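Local coordinates for probable exosome complex exonuclease 2 (Pyrococcus abyssi, PDB 2PO1), which is probably a non-catalytic component of the exosome, an RNA-degrading complex, and helps to shape the active site of its partner Rrp41, at residues C[13-16]-C[17-21]; C[106-109]-C[110-114]; C[254-257]-C[258-261]. All blocks are in the same frame, centred on the assembly; numbering follows the deposited sequence.

Interaction 1 of 3, residues C[13-16]-C[17-21]; sequences IMRD and HIINL
One face of the Arg15 guanidinium is covered by the aliphatic branch of Ile19, whose CG1 stands 3.7 Å above the plane and off toward its rim. At the far end of the same group, NH1 forms a salt bridge with Asp221 and NH2 gives a hydrogen bond to the carbonyl of Val219, so polar anchors and an apolar lid together settle how the plane is turned. The pair exemplifies i to i+4 contact along an alpha-helix, here the N-terminal helix 13-23. Arg15 sends CG opposite its own backbone N (chi1 176°) and bends at the next bond, which lays the aliphatic stem across Ile19, with Arg15 CG 3.5 Å from Ile19 CD1. CD1 is modelled implausibly close to the guanidinium atoms, so its exact place is doubtful. Ile204, on strand 197-204, touches both side chains.

One residue back along the helix, Met14 and Ile18 make a looser version of the same pairing, Met14 CG lying 4.2 Å from Ile18 CD1. Ile18 is the buried member, resting on Val219 and Asp215 of helix 214-219. Ile18 N reaches Met14 O at 2.8 Å in a nearly straight bond (169°). The backbone Asp16 O accepts from Asn20 N at 3.1 Å, while Asn20 OD1, also an acceptor, sits 3.2 Å from that same Asp16 O.

Interaction 2 of 3, residues C[106-109]-C[110-114]; sequences AIEL and ARVID. With nucleotides of chain A.
Arg111 starts with CG beside its backbone N (chi1 -70°), runs straight through chi2 and then folds at chi3 (42°), while Ile107 sets CG2 opposite its own N; the two side chains thus point the same way, and Ile107 CG2 rests 3.7 Å from Arg111 CD. This is i to i+4 pairing on helix 104-118 of the RNase PH fold, whose inner side, Ala106, Leu109 and Ala110, lies against strand 82-89.

The stem propped in this way delivers the guanidinium to two successive RNA phosphates. Arg111 NH1 serves both, giving a weak bond to OP1 of A8 of chain A at 2.8 Å and a hydrogen bond not marked by such weakness to OP2 of A9 of chain A at 3.0 Å. That OP2 lies in the guanidinium plane at its edge and also takes a weak bond from Arg111 NH2 at 2.9 Å, a forked grip on one oxygen. NE forms a salt bridge with an acidic side chain of another protein chain, which probably helps to fix the rotation of the group. A leucine in place of Arg111 would probably leave both phosphates without this positive partner and strand that acidic neighbour.

One residue on, Glu108 and Val112 repeat the pattern, with Glu108 salt-bridged to a basic side chain of another protein chain. Glu108 CG lies 3.9 Å from Val112 CG2.

Interaction 3 of 3, residues C[254-257]-C[258-261]; sequences VETA and FKKA
Thr256 and Lys259 are joined through a water that donates to Thr256 OG1 at 2.9 Å and accepts from Lys259 NZ at 3.1 Å. Each end has a second partner: OG1 is hydrogen-bonded to the carbonyl of Tyr252 one turn back, and NZ forms a salt bridge with Glu34. Lys260 NZ forms a salt bridge with Glu263 and a hydrogen bond to the backbone O of Glu34. On the backbone, Thr256 O takes the N-H of Lys260 at 2.9 Å and, weakly, that of Lys259.

Beyond these polar links the contact turns apolar. The methyl CG2 of Thr256 runs alongside the stem of Lys260, 4.1 Å from its CG. Val254 and Phe258 also lie side by side: with CG beside the backbone N (chi1 -89°), the Phe258 ring reaches back along the helix and brings CE1 to 3.6 Å from Val254 CG1. Near the plane of the ring, Glu255 CA meets its edge. Val254 and Phe258 both touch Ile234 of strand 234-240, while Ala257 and Ala261 settle on strands 197-204 and 222-228. Such a helix, apolar on its inner side and charged outside, laid along an antiparallel sheet, is the arrangement of the second domain of the RNase PH family, here built with helix 247-275.

In the fold
All three contacts are local, each between neighbouring turns of one helix, so none closes a loop; they follow one another along the chain without nesting or crossing. Interaction 1 lies near the N terminus at the surface, where helix 13-23 meets strand 197-204 and helix 214-219, elements from much later in the sequence. Interaction 2 is buried, on helix 104-118, and joins strand 82-89, a neighbouring protein chain and the RNA. Interaction 3 lies on the long C-terminal helix. Residues 197-204 contact both interactions 1 and 3, and strand 234-240 both interactions 2 and 3, whose nearest atoms are nonetheless about 12 Å apart.

Interaction 1 of 3, residues C[13-16]-C[17-21]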
ATOM      1  N   ILE C  13      31.556   4.752  21.830  1.00 52.84           N
ATOM      2  CA  ILE C  13      32.983   4.663  22.029  1.00 52.85           C
ATOM      3  C   ILE C  13      33.653   5.387  20.879  1.00 50.76           C
ATOM      4  O   ILE C  13      34.735   5.967  21.023  1.00 50.77           O
ATOM      5  CB  ILE C  13      33.411   3.170  21.997  1.00 53.96           C
ATOM      6  CG1 ILE C  13      32.307   2.251  22.591  1.00 55.54           C
ATOM      7  CG2 ILE C  13      34.778   2.949  22.658  1.00 55.50           C
ATOM      8  CD1 ILE C  13      31.730   2.671  23.971  1.00 57.45           C
ATOM      9  N   MET C  14      32.955   5.350  19.735  1.00 47.99           N
ATOM     10  CA  MET C  14      33.433   5.794  18.444  1.00 44.90           C
ATOM     11  C   MET C  14      33.362   7.286  18.345  1.00 41.97           C
ATOM     12  O   MET C  14      34.286   7.881  17.819  1.00 41.22           O
ATOM     13  CB  MET C  14      32.600   5.143  17.330  1.00 45.08           C
ATOM     14  CG  MET C  14      33.427   4.561  16.210  1.00 49.08           C
ATOM     15  SD  MET C  14      34.838   3.717  16.904  1.00 59.54           S
ATOM     16  CE  MET C  14      34.114   2.232  17.602  1.00 60.00           C
ATOM     17  N   ARG C  15      32.295   7.900  18.857  1.00 39.73           N
ATOM     18  CA  ARG C  15      32.234   9.368  18.881  1.00 38.93           C
ATOM     19  C   ARG C  15      33.450   9.958  19.528  1.00 37.88           C
ATOM     20  O   ARG C  15      34.046  10.882  18.990  1.00 38.07           O
ATOM     21  CB  ARG C  15      30.935   9.985  19.487  1.00 39.55           C
ATOM     22  CG  ARG C  15      30.993  11.582  19.570  1.00 39.97           C
ATOM     23  CD  ARG C  15      29.684  12.374  19.156  1.00 41.26           C
ATOM     24  NE  ARG C  15      29.885  13.827  19.374  1.00 45.06           N
ATOM     25  CZ  ARG C  15      29.694  14.838  18.496  1.00 46.14           C
ATOM     26  NH1 ARG C  15      30.001  16.089  18.895  1.00 47.04           N
ATOM     27  NH2 ARG C  15      29.210  14.653  17.257  1.00 41.36           N
ATOM     28  N   ASP C  16      33.831   9.420  20.685  1.00 36.72           N
ATOM     29  CA  ASP C  16      34.885  10.028  21.449  1.00 36.24           C
ATOM     30  C   ASP C  16      36.178   9.895  20.722  1.00 35.23           C
ATOM     31  O   ASP C  16      36.983  10.811  20.729  1.00 35.21           O
ATOM     32  CB  ASP C  16      34.961   9.404  22.819  1.00 38.00           C
ATOM     33  CG  ASP C  16      33.826   9.843  23.708  1.00 40.01           C
ATOM     34  OD1 ASP C  16      33.239   8.997  24.402  1.00 42.67           O
ATOM     35  OD2 ASP C  16      33.532  11.046  23.724  1.00 43.03           O
ATOM     36  N   HIS C  17      36.374   8.761  20.063  1.00 33.50           N
ATOM     37  CA  HIS C  17      37.603   8.582  19.348  1.00 33.18           C
ATOM     38  C   HIS C  17      37.665   9.499  18.135  1.00 31.89           C
ATOM     39  O   HIS C  17      38.670  10.180  17.901  1.00 32.31           O
ATOM     40  CB  HIS C  17      37.772   7.149  18.895  1.00 32.93           C
ATOM     41  CG  HIS C  17      39.071   6.918  18.202  1.00 33.98           C
ATOM     42  ND1 HIS C  17      40.275   7.326  18.737  1.00 37.17           N
ATOM     43  CD2 HIS C  17      39.359   6.349  17.009  1.00 35.01           C
ATOM     44  CE1 HIS C  17      41.256   7.001  17.915  1.00 39.20           C
ATOM     45  NE2 HIS C  17      40.726   6.415  16.853  1.00 35.68           N
ATOM     46  N   ILE C  18      36.582   9.481  17.371  1.00 29.97           N
ATOM     47  CA  ILE C  18      36.426  10.389  16.239  1.00 30.14           C
ATOM     48  C   ILE C  18      36.537  11.884  16.651  1.00 31.73           C
ATOM     49  O   ILE C  18      37.313  12.601  16.050  1.00 31.24           O
ATOM     50  CB  ILE C  18      35.225  10.021  15.411  1.00 27.60           C
ATOM     51  CG1 ILE C  18      35.438   8.614  14.834  1.00 27.30           C
ATOM     52  CG2 ILE C  18      34.965  11.013  14.313  1.00 27.44           C
ATOM     53  CD1 ILE C  18      34.226   8.083  14.067  1.00 26.60           C
ATOM     54  N   ILE C  19      35.827  12.339  17.683  1.00 32.93           N
ATOM     55  CA  ILE C  19      35.971  13.737  18.081  1.00 35.59           C
ATOM     56  C   ILE C  19      37.385  14.099  18.446  1.00 37.95           C
ATOM     57  O   ILE C  19      37.878  15.144  18.034  1.00 40.18           O
ATOM     58  CB  ILE C  19      35.036  14.132  19.220  1.00 37.29           C
ATOM     59  CG1 ILE C  19      33.697  14.608  18.645  1.00 39.85           C
ATOM     60  CG2 ILE C  19      35.643  15.253  20.073  1.00 39.00           C
ATOM     61  CD1 ILE C  19      32.647  14.713  19.738  1.00 47.70           C
ATOM     62  N   ASN C  20      38.056  13.232  19.210  1.00 38.67           N
ATOM     63  CA  ASN C  20      39.364  13.525  19.703  1.00 38.97           C
ATOM     64  C   ASN C  20      40.361  13.526  18.581  1.00 38.67           C
ATOM     65  O   ASN C  20      41.216  14.390  18.547  1.00 39.89           O
ATOM     66  CB  ASN C  20      39.772  12.560  20.828  1.00 39.86           C
ATOM     67  CG  ASN C  20      39.000  12.801  22.104  1.00 40.58           C
ATOM     68  OD1 ASN C  20      38.003  13.530  22.094  1.00 41.30           O
ATOM     69  ND2 ASN C  20      39.432  12.176  23.217  1.00 39.53           N
ATOM     70  N   LEU C  21      40.283  12.553  17.687  1.00 36.87           N
ATOM     71  CA  LEU C  21      41.115  12.592  16.505  1.00 38.16           C
ATOM     72  C   LEU C  21      40.897  13.905  15.766  1.00 38.04           C
ATOM     73  O   LEU C  21      41.858  14.554  15.361  1.00 38.14           O
ATOM     74  CB  LEU C  21      40.787  11.453  15.554  1.00 36.63           C
ATOM     75  CG  LEU C  21      41.619  10.186  15.637  1.00 39.03           C
ATOM     76  CD1 LEU C  21      41.179   9.227  14.577  1.00 40.53           C
ATOM     77  CD2 LEU C  21      43.059  10.475  15.478  1.00 45.34           C
TER

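Interaction 2 of 3, residues C[106-109]-C[110-114]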
ATOM      1  N   ALA C 106      15.722   7.799   1.663  1.00 13.96           N
ATOM      2  CA  ALA C 106      15.809   7.567   0.237  1.00 13.51           C
ATOM      3  C   ALA C 106      15.134   8.734  -0.485  1.00 13.14           C
ATOM      4  O   ALA C 106      15.604   9.189  -1.523  1.00 15.74           O
ATOM      5  CB  ALA C 106      15.056   6.265  -0.133  1.00 12.11           C
ATOM      6  N   ILE C 107      14.014   9.187   0.057  1.00 12.73           N
ATOM      7  CA  ILE C 107      13.250  10.233  -0.515  1.00 13.26           C
ATOM      8  C   ILE C 107      14.032  11.536  -0.485  1.00 14.69           C
ATOM      9  O   ILE C 107      14.034  12.251  -1.481  1.00 13.95           O
ATOM     10  CB  ILE C 107      11.915  10.385   0.199  1.00 14.38           C
ATOM     11  CG1 ILE C 107      11.043   9.202  -0.218  1.00 11.99           C
ATOM     12  CG2 ILE C 107      11.298  11.669  -0.216  1.00 13.49           C
ATOM     13  CD1 ILE C 107       9.865   8.919   0.685  1.00 14.20           C
ATOM     14  N   GLU C 108      14.726  11.829   0.605  1.00 13.54           N
ATOM     15  CA  GLU C 108      15.474  13.072   0.643  1.00 15.45           C
ATOM     16  C   GLU C 108      16.667  13.012  -0.306  1.00 15.55           C
ATOM     17  O   GLU C 108      16.973  13.988  -0.976  1.00 17.51           O
ATOM     18  CB  GLU C 108      15.951  13.363   2.079  1.00 16.14           C
ATOM     19  CG  GLU C 108      17.050  14.456   2.153  1.00 18.10           C
ATOM     20  CD  GLU C 108      17.527  14.618   3.581  1.00 17.78           C
ATOM     21  OE1 GLU C 108      17.311  15.686   4.157  1.00 20.25           O
ATOM     22  OE2 GLU C 108      18.014  13.630   4.162  1.00 18.20           O
ATOM     23  N   LEU C 109      17.348  11.869  -0.371  1.00 14.81           N
ATOM     24  CA  LEU C 109      18.463  11.686  -1.310  1.00 13.48           C
ATOM     25  C   LEU C 109      17.973  11.898  -2.710  1.00 13.80           C
ATOM     26  O   LEU C 109      18.546  12.637  -3.433  1.00 13.38           O
ATOM     27  CB  LEU C 109      18.991  10.246  -1.199  1.00 13.07           C
ATOM     28  CG  LEU C 109      19.828  10.009   0.073  1.00 12.29           C
ATOM     29  CD1 LEU C 109      20.058   8.517   0.296  1.00 14.69           C
ATOM     30  CD2 LEU C 109      21.176  10.745  -0.005  1.00 14.54           C
ATOM     31  N   ALA C 110      16.875  11.242  -3.096  1.00 14.42           N
ATOM     32  CA  ALA C 110      16.336  11.417  -4.466  1.00 14.08           C
ATOM     33  C   ALA C 110      16.025  12.858  -4.796  1.00 14.06           C
ATOM     34  O   ALA C 110      16.192  13.309  -5.913  1.00 14.20           O
ATOM     35  CB  ALA C 110      15.066  10.601  -4.632  1.00 12.53           C
ATOM     36  N   ARG C 111      15.391  13.530  -3.858  1.00 12.87           N
ATOM     37  CA  ARG C 111      14.885  14.838  -4.142  1.00 13.24           C
ATOM     38  C   ARG C 111      15.999  15.842  -4.203  1.00 13.91           C
ATOM     39  O   ARG C 111      16.007  16.684  -5.049  1.00 16.38           O
ATOM     40  CB  ARG C 111      13.802  15.171  -3.099  1.00 11.05           C
ATOM     41  CG  ARG C 111      12.623  14.329  -3.333  1.00 13.17           C
ATOM     42  CD  ARG C 111      11.508  14.624  -2.367  1.00 13.24           C
ATOM     43  NE  ARG C 111      11.326  16.074  -2.147  1.00 15.52           N
ATOM     44  CZ  ARG C 111      10.493  16.828  -2.857  1.00 18.61           C
ATOM     45  NH1 ARG C 111       9.755  16.311  -3.873  1.00 17.20           N
ATOM     46  NH2 ARG C 111      10.373  18.104  -2.544  1.00 21.31           N
ATOM     47  N   VAL C 112      16.987  15.722  -3.334  1.00 14.18           N
ATOM     48  CA  VAL C 112      18.061  16.695  -3.306  1.00 14.92           C
ATOM     49  C   VAL C 112      18.898  16.518  -4.566  1.00 14.75           C
ATOM     50  O   VAL C 112      19.377  17.476  -5.109  1.00 15.07           O
ATOM     51  CB  VAL C 112      18.957  16.454  -2.115  1.00 14.09           C
ATOM     52  CG1 VAL C 112      20.245  17.223  -2.230  1.00 16.78           C
ATOM     53  CG2 VAL C 112      18.218  16.731  -0.836  1.00 15.74           C
ATOM     54  N   ILE C 113      19.071  15.274  -5.018  1.00 13.28           N
ATOM     55  CA  ILE C 113      19.907  15.024  -6.156  1.00 12.55           C
ATOM     56  C   ILE C 113      19.104  15.454  -7.389  1.00 13.29           C
ATOM     57  O   ILE C 113      19.632  15.993  -8.340  1.00 14.04           O
ATOM     58  CB  ILE C 113      20.296  13.476  -6.263  1.00 10.96           C
ATOM     59  CG1 ILE C 113      21.332  13.085  -5.215  1.00 12.46           C
ATOM     60  CG2 ILE C 113      20.919  13.142  -7.616  1.00 12.08           C
ATOM     61  CD1 ILE C 113      22.464  14.169  -4.992  1.00 14.40           C
ATOM     62  N   ASP C 114      17.806  15.192  -7.379  1.00 14.07           N
ATOM     63  CA  ASP C 114      16.990  15.598  -8.484  1.00 14.78           C
ATOM     64  C   ASP C 114      17.077  17.106  -8.601  1.00 16.00           C
ATOM     65  O   ASP C 114      17.195  17.640  -9.703  1.00 15.30           O
ATOM     66  CB  ASP C 114      15.558  15.219  -8.177  1.00 15.94           C
ATOM     67  CG  ASP C 114      14.620  15.572  -9.288  1.00 18.12           C
ATOM     68  OD1 ASP C 114      14.250  14.663 -10.064  1.00 19.22           O
ATOM     69  OD2 ASP C 114      14.221  16.753  -9.325  1.00 18.17           O
TER
ATOM     70  P     A A   8       8.783  14.511  -6.399  0.90 42.32           P
ATOM     71  OP1   A A   8       9.862  14.004  -5.489  0.90 40.05           O
ATOM     72  OP2   A A   8       7.370  14.396  -5.926  0.90 40.89           O
ATOM     73  O5'   A A   8       9.043  16.016  -6.937  0.90 47.50           O
ATOM     74  C5'   A A   8      10.303  16.468  -7.515  0.90 48.13           C
ATOM     75  C4'   A A   8      10.224  17.846  -8.167  0.90 50.66           C
ATOM     76  O4'   A A   8       9.453  17.754  -9.382  0.90 55.48           O
ATOM     77  C3'   A A   8       9.504  18.987  -7.453  0.90 50.22           C
ATOM     78  O3'   A A   8      10.235  19.580  -6.389  0.90 45.90           O
ATOM     79  C2'   A A   8       9.297  19.968  -8.600  0.90 57.82           C
ATOM     80  O2'   A A   8      10.492  20.566  -9.097  0.90 61.33           O
ATOM     81  C1'   A A   8       8.739  18.953  -9.589  0.90 60.32           C
ATOM     82  N9    A A   8       7.309  18.631  -9.441  0.90 60.82           N
ATOM     83  C8    A A   8       6.739  17.502  -8.883  0.90 57.51           C
ATOM     84  N7    A A   8       5.428  17.473  -8.910  0.90 58.08           N
ATOM     85  C5    A A   8       5.121  18.673  -9.532  0.90 62.41           C
ATOM     86  C6    A A   8       3.890  19.254  -9.874  0.90 65.82           C
ATOM     87  N6    A A   8       2.737  18.633  -9.609  0.90 66.37           N
ATOM     88  N1    A A   8       3.902  20.469 -10.491  0.90 70.38           N
ATOM     89  C2    A A   8       5.081  21.068 -10.755  0.90 70.97           C
ATOM     90  N3    A A   8       6.311  20.615 -10.493  0.90 67.87           N
ATOM     91  C4    A A   8       6.255  19.405  -9.874  0.90 64.17           C
ATOM     92  P     A A   9       9.478  19.963  -5.038  0.90 41.47           P
ATOM     93  OP1   A A   9      10.576  20.428  -4.158  0.90 40.93           O
ATOM     94  OP2   A A   9       8.507  18.881  -4.659  0.90 33.87           O
ATOM     95  O5'   A A   9       8.592  21.225  -5.445  0.90 46.71           O
ATOM     96  C5'   A A   9       9.236  22.458  -5.812  0.90 52.14           C
ATOM     97  C4'   A A   9       8.157  23.479  -6.076  0.90 57.39           C
ATOM     98  O4'   A A   9       7.342  22.948  -7.140  0.90 59.28           O
ATOM     99  C3'   A A   9       7.174  23.661  -4.931  0.90 55.02           C
ATOM    100  O3'   A A   9       7.669  24.589  -3.985  0.90 57.01           O
ATOM    101  C2'   A A   9       5.940  24.180  -5.642  0.90 60.03           C
ATOM    102  O2'   A A   9       6.031  25.555  -5.977  0.90 66.38           O
ATOM    103  C1'   A A   9       5.987  23.296  -6.882  0.90 62.25           C
ATOM    104  N9    A A   9       5.164  22.096  -6.766  0.90 59.67           N
ATOM    105  C8    A A   9       5.531  20.847  -6.320  0.90 55.52           C
ATOM    106  N7    A A   9       4.539  19.981  -6.337  0.90 55.47           N
ATOM    107  C5    A A   9       3.463  20.710  -6.838  0.90 59.20           C
ATOM    108  C6    A A   9       2.114  20.379  -7.109  0.90 61.48           C
ATOM    109  N6    A A   9       1.598  19.164  -6.896  0.90 60.12           N
ATOM    110  N1    A A   9       1.302  21.348  -7.598  0.90 67.46           N
ATOM    111  C2    A A   9       1.810  22.578  -7.806  0.90 70.59           C
ATOM    112  N3    A A   9       3.060  23.003  -7.587  0.90 68.09           N
ATOM    113  C4    A A   9       3.834  22.017  -7.101  0.90 62.02           C
TER

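Interaction 3 of 3, residues C[254-257]-C[258-261]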
ATOM      1  N   VAL C 254      30.113  26.233   1.164  1.00 25.10           N
ATOM      2  CA  VAL C 254      29.754  26.572  -0.220  1.00 24.42           C
ATOM      3  C   VAL C 254      31.043  26.673  -1.002  1.00 25.58           C
ATOM      4  O   VAL C 254      31.241  26.050  -2.063  1.00 25.70           O
ATOM      5  CB  VAL C 254      29.019  27.929  -0.302  1.00 24.40           C
ATOM      6  CG1 VAL C 254      28.916  28.324  -1.733  1.00 25.90           C
ATOM      7  CG2 VAL C 254      27.600  27.812   0.285  1.00 25.76           C
ATOM      8  N   GLU C 255      31.956  27.422  -0.427  1.00 26.13           N
ATOM      9  CA  GLU C 255      33.193  27.665  -1.093  1.00 28.67           C
ATOM     10  C   GLU C 255      34.008  26.387  -1.332  1.00 27.66           C
ATOM     11  O   GLU C 255      34.492  26.131  -2.427  1.00 28.19           O
ATOM     12  CB  GLU C 255      33.929  28.736  -0.305  1.00 29.11           C
ATOM     13  CG  GLU C 255      35.285  28.866  -0.669  1.00 35.35           C
ATOM     14  CD  GLU C 255      35.752  30.267  -0.433  1.00 42.85           C
ATOM     15  OE1 GLU C 255      34.957  31.073   0.112  1.00 42.05           O
ATOM     16  OE2 GLU C 255      36.913  30.548  -0.812  1.00 50.75           O
ATOM     17  N   THR C 256      34.133  25.570  -0.301  1.00 28.21           N
ATOM     18  CA  THR C 256      34.844  24.318  -0.376  1.00 27.53           C
ATOM     19  C   THR C 256      34.178  23.326  -1.302  1.00 27.10           C
ATOM     20  O   THR C 256      34.869  22.605  -1.966  1.00 28.11           O
ATOM     21  CB  THR C 256      34.899  23.701   1.017  1.00 27.87           C
ATOM     22  OG1 THR C 256      35.427  24.683   1.876  1.00 27.18           O
ATOM     23  CG2 THR C 256      35.779  22.473   1.042  1.00 25.23           C
ATOM     24  N   ALA C 257      32.837  23.270  -1.302  1.00 27.27           N
ATOM     25  CA  ALA C 257      32.022  22.539  -2.273  1.00 26.20           C
ATOM     26  C   ALA C 257      32.443  22.771  -3.728  1.00 28.21           C
ATOM     27  O   ALA C 257      32.671  21.805  -4.477  1.00 26.75           O
ATOM     28  CB  ALA C 257      30.572  22.946  -2.112  1.00 26.23           C
ATOM     29  N   PHE C 258      32.544  24.050  -4.111  1.00 28.98           N
ATOM     30  CA  PHE C 258      32.868  24.447  -5.481  1.00 31.00           C
ATOM     31  C   PHE C 258      34.202  23.900  -5.866  1.00 31.36           C
ATOM     32  O   PHE C 258      34.433  23.551  -7.016  1.00 32.33           O
ATOM     33  CB  PHE C 258      32.990  25.959  -5.597  1.00 31.92           C
ATOM     34  CG  PHE C 258      31.704  26.627  -5.916  1.00 33.19           C
ATOM     35  CD1 PHE C 258      30.967  27.256  -4.931  1.00 35.40           C
ATOM     36  CD2 PHE C 258      31.188  26.574  -7.194  1.00 33.40           C
ATOM     37  CE1 PHE C 258      29.739  27.846  -5.228  1.00 33.87           C
ATOM     38  CE2 PHE C 258      30.001  27.174  -7.485  1.00 30.61           C
ATOM     39  CZ  PHE C 258      29.276  27.817  -6.501  1.00 32.63           C
ATOM     40  N   LYS C 259      35.092  23.852  -4.881  1.00 32.00           N
ATOM     41  CA  LYS C 259      36.444  23.395  -5.089  1.00 31.07           C
ATOM     42  C   LYS C 259      36.448  21.888  -5.220  1.00 29.61           C
ATOM     43  O   LYS C 259      37.039  21.324  -6.109  1.00 29.51           O
ATOM     44  CB  LYS C 259      37.302  23.800  -3.906  1.00 32.21           C
ATOM     45  CG  LYS C 259      38.754  23.433  -4.071  1.00 33.18           C
ATOM     46  CD  LYS C 259      39.541  23.936  -2.866  1.00 39.70           C
ATOM     47  CE  LYS C 259      38.992  23.358  -1.555  1.00 37.95           C
ATOM     48  NZ  LYS C 259      39.739  23.914  -0.382  1.00 37.28           N
ATOM     49  N   LYS C 260      35.762  21.217  -4.311  1.00 29.02           N
ATOM     50  CA  LYS C 260      35.736  19.780  -4.346  1.00 29.09           C
ATOM     51  C   LYS C 260      34.900  19.314  -5.552  1.00 27.98           C
ATOM     52  O   LYS C 260      35.224  18.301  -6.202  1.00 27.55           O
ATOM     53  CB  LYS C 260      35.173  19.260  -3.007  1.00 28.61           C
ATOM     54  CG  LYS C 260      36.132  19.640  -1.854  1.00 30.28           C
ATOM     55  CD  LYS C 260      37.087  18.495  -1.638  1.00 30.23           C
ATOM     56  CE  LYS C 260      38.371  18.717  -2.210  1.00 32.34           C
ATOM     57  NZ  LYS C 260      39.250  17.502  -2.026  1.00 29.22           N
ATOM     58  N   ALA C 261      33.830  20.044  -5.853  1.00 28.17           N
ATOM     59  CA  ALA C 261      32.937  19.656  -6.989  1.00 26.62           C
ATOM     60  C   ALA C 261      33.773  19.692  -8.267  1.00 28.46           C
ATOM     61  O   ALA C 261      33.662  18.838  -9.146  1.00 28.37           O
ATOM     62  CB  ALA C 261      31.780  20.577  -7.094  1.00 25.54           C
TER
HETATM   63  O   HOH W   1      37.715  25.998   0.749  1.00 40.36           O